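Local coordinates for protein proline dehydrogenase (Bradyrhizobium japonicum USDA 110, PDB 3HAZ) that probably oxidizes proline to glutamate in two steps, pairing an FAD-dependent proline dehydrogenase with an NAD-dependent 1-pyrroline-5-carboxylate dehydrogenase in one chain, at residues Ala213-Ile218 with Ala267-Ala272. Sequence-based numbering, arbitrary orientation.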
ATOM      1  N   ALA A 213     -55.515   8.796  31.312  1.00 18.02           N
ATOM      2  CA  ALA A 213     -54.764   7.609  31.722  1.00 22.04           C
ATOM      3  C   ALA A 213     -53.858   7.892  32.924  1.00 27.73           C
ATOM      4  O   ALA A 213     -53.823   7.110  33.884  1.00 26.01           O
ATOM      5  CB  ALA A 213     -53.953   7.039  30.551  1.00 16.58           C
ATOM      6  N   TYR A 214     -53.125   9.001  32.872  1.00 20.23           N
ATOM      7  CA  TYR A 214     -52.289   9.396  34.005  1.00 18.28           C
ATOM      8  C   TYR A 214     -53.150   9.589  35.250  1.00 22.26           C
ATOM      9  O   TYR A 214     -52.805   9.118  36.330  1.00 22.19           O
ATOM     10  CB  TYR A 214     -51.557  10.712  33.730  1.00 17.96           C
ATOM     11  CG  TYR A 214     -50.452  10.662  32.693  1.00 27.23           C
ATOM     12  CD1 TYR A 214     -49.509   9.641  32.689  1.00 31.17           C
ATOM     13  CD2 TYR A 214     -50.327  11.677  31.743  1.00 22.81           C
ATOM     14  CE1 TYR A 214     -48.482   9.614  31.736  1.00 33.54           C
ATOM     15  CE2 TYR A 214     -49.310  11.663  30.796  1.00 18.47           C
ATOM     16  CZ  TYR A 214     -48.395  10.629  30.793  1.00 28.89           C
ATOM     17  OH  TYR A 214     -47.389  10.625  29.857  1.00 27.36           O
ATOM     18  N   ALA A 215     -54.254  10.318  35.087  1.00 20.55           N
ATOM     19  CA  ALA A 215     -55.161  10.601  36.191  1.00 29.52           C
ATOM     20  C   ALA A 215     -55.641   9.299  36.802  1.00 27.33           C
ATOM     21  O   ALA A 215     -55.628   9.138  38.018  1.00 28.41           O
ATOM     22  CB  ALA A 215     -56.345  11.442  35.714  1.00 28.26           C
ATOM     23  N   SER A 216     -56.050   8.366  35.948  1.00 27.97           N
ATOM     24  CA  SER A 216     -56.484   7.048  36.402  1.00 26.28           C
ATOM     25  C   SER A 216     -55.356   6.281  37.091  1.00 26.00           C
ATOM     26  O   SER A 216     -55.589   5.600  38.092  1.00 29.25           O
ATOM     27  CB  SER A 216     -57.047   6.220  35.238  1.00 25.50           C
ATOM     28  OG  SER A 216     -58.271   6.760  34.757  1.00 32.04           O
ATOM     29  N   ALA A 217     -54.137   6.386  36.561  1.00 18.74           N
ATOM     30  CA  ALA A 217     -52.998   5.664  37.134  1.00 16.61           C
ATOM     31  C   ALA A 217     -52.671   6.186  38.536  1.00 20.28           C
ATOM     32  O   ALA A 217     -52.397   5.419  39.461  1.00 17.06           O
ATOM     33  CB  ALA A 217     -51.761   5.773  36.210  1.00 22.60           C
ATOM     34  N   ILE A 218     -52.690   7.508  38.672  1.00 21.36           N
ATOM     35  CA  ILE A 218     -52.460   8.159  39.949  1.00 24.89           C
ATOM     36  C   ILE A 218     -53.456   7.679  41.028  1.00 27.89           C
ATOM     37  O   ILE A 218     -53.061   7.421  42.161  1.00 30.07           O
ATOM     38  CB  ILE A 218     -52.495   9.693  39.785  1.00 20.10           C
ATOM     39  CG1 ILE A 218     -51.213  10.164  39.092  1.00 22.25           C
ATOM     40  CG2 ILE A 218     -52.665  10.384  41.132  1.00 20.96           C
ATOM     41  CD1 ILE A 218     -51.273  11.618  38.600  1.00 29.46           C
ATOM     42  N   ALA A 267     -50.285  16.947  38.683  1.00 22.83           N
ATOM     43  CA  ALA A 267     -49.414  17.093  39.852  1.00 25.19           C
ATOM     44  C   ALA A 267     -50.224  17.199  41.148  1.00 25.14           C
ATOM     45  O   ALA A 267     -49.856  16.625  42.170  1.00 26.26           O
ATOM     46  CB  ALA A 267     -48.514  18.318  39.694  1.00 27.93           C
ATOM     47  N   GLN A 268     -51.325  17.943  41.091  1.00 22.10           N
ATOM     48  CA  GLN A 268     -52.209  18.102  42.238  1.00 26.61           C
ATOM     49  C   GLN A 268     -52.816  16.760  42.649  1.00 30.56           C
ATOM     50  O   GLN A 268     -52.940  16.458  43.833  1.00 28.00           O
ATOM     51  CB  GLN A 268     -53.313  19.110  41.925  1.00 22.71           C
ATOM     52  CG  GLN A 268     -52.818  20.537  41.630  1.00 25.45           C
ATOM     53  CD  GLN A 268     -53.956  21.473  41.246  1.00 32.99           C
ATOM     54  OE1 GLN A 268     -55.036  21.022  40.851  1.00 31.46           O
ATOM     55  NE2 GLN A 268     -53.725  22.781  41.368  1.00 27.31           N
ATOM     56  N   ARG A 269     -53.184  15.955  41.662  1.00 29.54           N
ATOM     57  CA  ARG A 269     -53.764  14.649  41.930  1.00 30.48           C
ATOM     58  C   ARG A 269     -52.735  13.729  42.570  1.00 32.47           C
ATOM     59  O   ARG A 269     -53.071  12.922  43.436  1.00 23.59           O
ATOM     60  CB  ARG A 269     -54.296  14.032  40.641  1.00 31.66           C
ATOM     61  CG  ARG A 269     -55.608  14.645  40.164  1.00 34.54           C
ATOM     62  CD  ARG A 269     -55.807  14.392  38.679  1.00 34.06           C
ATOM     63  NE  ARG A 269     -57.074  14.923  38.197  1.00 31.04           N
ATOM     64  CZ  ARG A 269     -58.218  14.252  38.226  1.00 37.53           C
ATOM     65  NH1 ARG A 269     -58.259  13.022  38.724  1.00 38.48           N
ATOM     66  NH2 ARG A 269     -59.323  14.814  37.761  1.00 41.75           N
ATOM     67  N   ALA A 270     -51.485  13.848  42.124  1.00 22.27           N
ATOM     68  CA  ALA A 270     -50.385  13.076  42.686  1.00 26.33           C
ATOM     69  C   ALA A 270     -50.081  13.557  44.106  1.00 27.14           C
ATOM     70  O   ALA A 270     -49.859  12.757  45.012  1.00 23.53           O
ATOM     71  CB  ALA A 270     -49.146  13.207  41.801  1.00 22.17           C
ATOM     72  N   LYS A 271     -50.072  14.872  44.286  1.00 26.61           N
ATOM     73  CA  LYS A 271     -49.838  15.464  45.595  1.00 31.58           C
ATOM     74  C   LYS A 271     -50.846  14.944  46.620  1.00 32.02           C
ATOM     75  O   LYS A 271     -50.480  14.616  47.747  1.00 25.81           O
ATOM     76  CB  LYS A 271     -49.906  16.994  45.516  1.00 27.16           C
ATOM     77  CG  LYS A 271     -49.972  17.675  46.883  1.00 31.55           C
ATOM     78  CD  LYS A 271     -49.796  19.182  46.753  1.00 35.27           C
ATOM     79  CE  LYS A 271     -49.860  19.878  48.104  1.00 37.98           C
ATOM     80  NZ  LYS A 271     -51.256  20.068  48.578  1.00 28.79           N
ATOM     81  N   ALA A 272     -52.112  14.863  46.219  1.00 31.10           N
ATOM     82  CA  ALA A 272     -53.169  14.407  47.115  1.00 36.56           C
ATOM     83  C   ALA A 272     -52.929  12.984  47.634  1.00 34.35           C
ATOM     84  O   ALA A 272     -53.435  12.622  48.687  1.00 31.33           O
ATOM     85  CB  ALA A 272     -54.533  14.515  46.442  1.00 36.52           C
TER
HETATM   86  O   HOH W   1     -56.047  11.207  39.568  1.00 31.79           O
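Segments 213-218 and 267-272 run side by side in the same direction, their axes 9.7 Å apart and only 5° from parallel, with the CA atoms of I218 and A270 coming nearest each other. I218 and R269 contribute the larger shares of the contact, I218 with its CG2 methyl and its CG1-CD1 arm reaching the neighbouring helix at different points. Because CG2 stands anti to the backbone N (chi1 -74° places CG1 beside that N), this methyl meets the backbone of the other helix, 3.5 Å from R269 O, and also lies against R269 CB. The second branch, extended at chi2 167°, brings I218 CD1 to within 4.2 Å of the A270 CB methyl. Cutting I218 back to an alanine would probably open a gap beside A270 CB and the R269 carbonyl, where the CG2 and CD1 methyls now pack.

The side chain of R269 stays extended from CG to NE and crosses to the first helix, where the methyl of A215 sits over one face of the guanidinium, with A215 CB 3.9 Å from R269 NH1. A water lies in the plane of that group at its edge; it accepts from R269 NH1 at 3.0 Å and donates to A215 O at 2.6 Å. The NE side of the guanidinium is held within its own helix by a salt bridge to D265.

Helices 204-223 and 252-272 follow strands 193-196 and 235-238, adjacent and parallel in the proline dehydrogenase TIM barrel, so the contact joins neighbouring helices of its outer layer, away from the flavin; I218 also touches I236 of the second strand. With no direct hydrogen bond between the segments, their association combines apolar packing with a water-mediated polar link from A215 O to R269 NH1, the arginine's charge probably being balanced, at least in part, by D265.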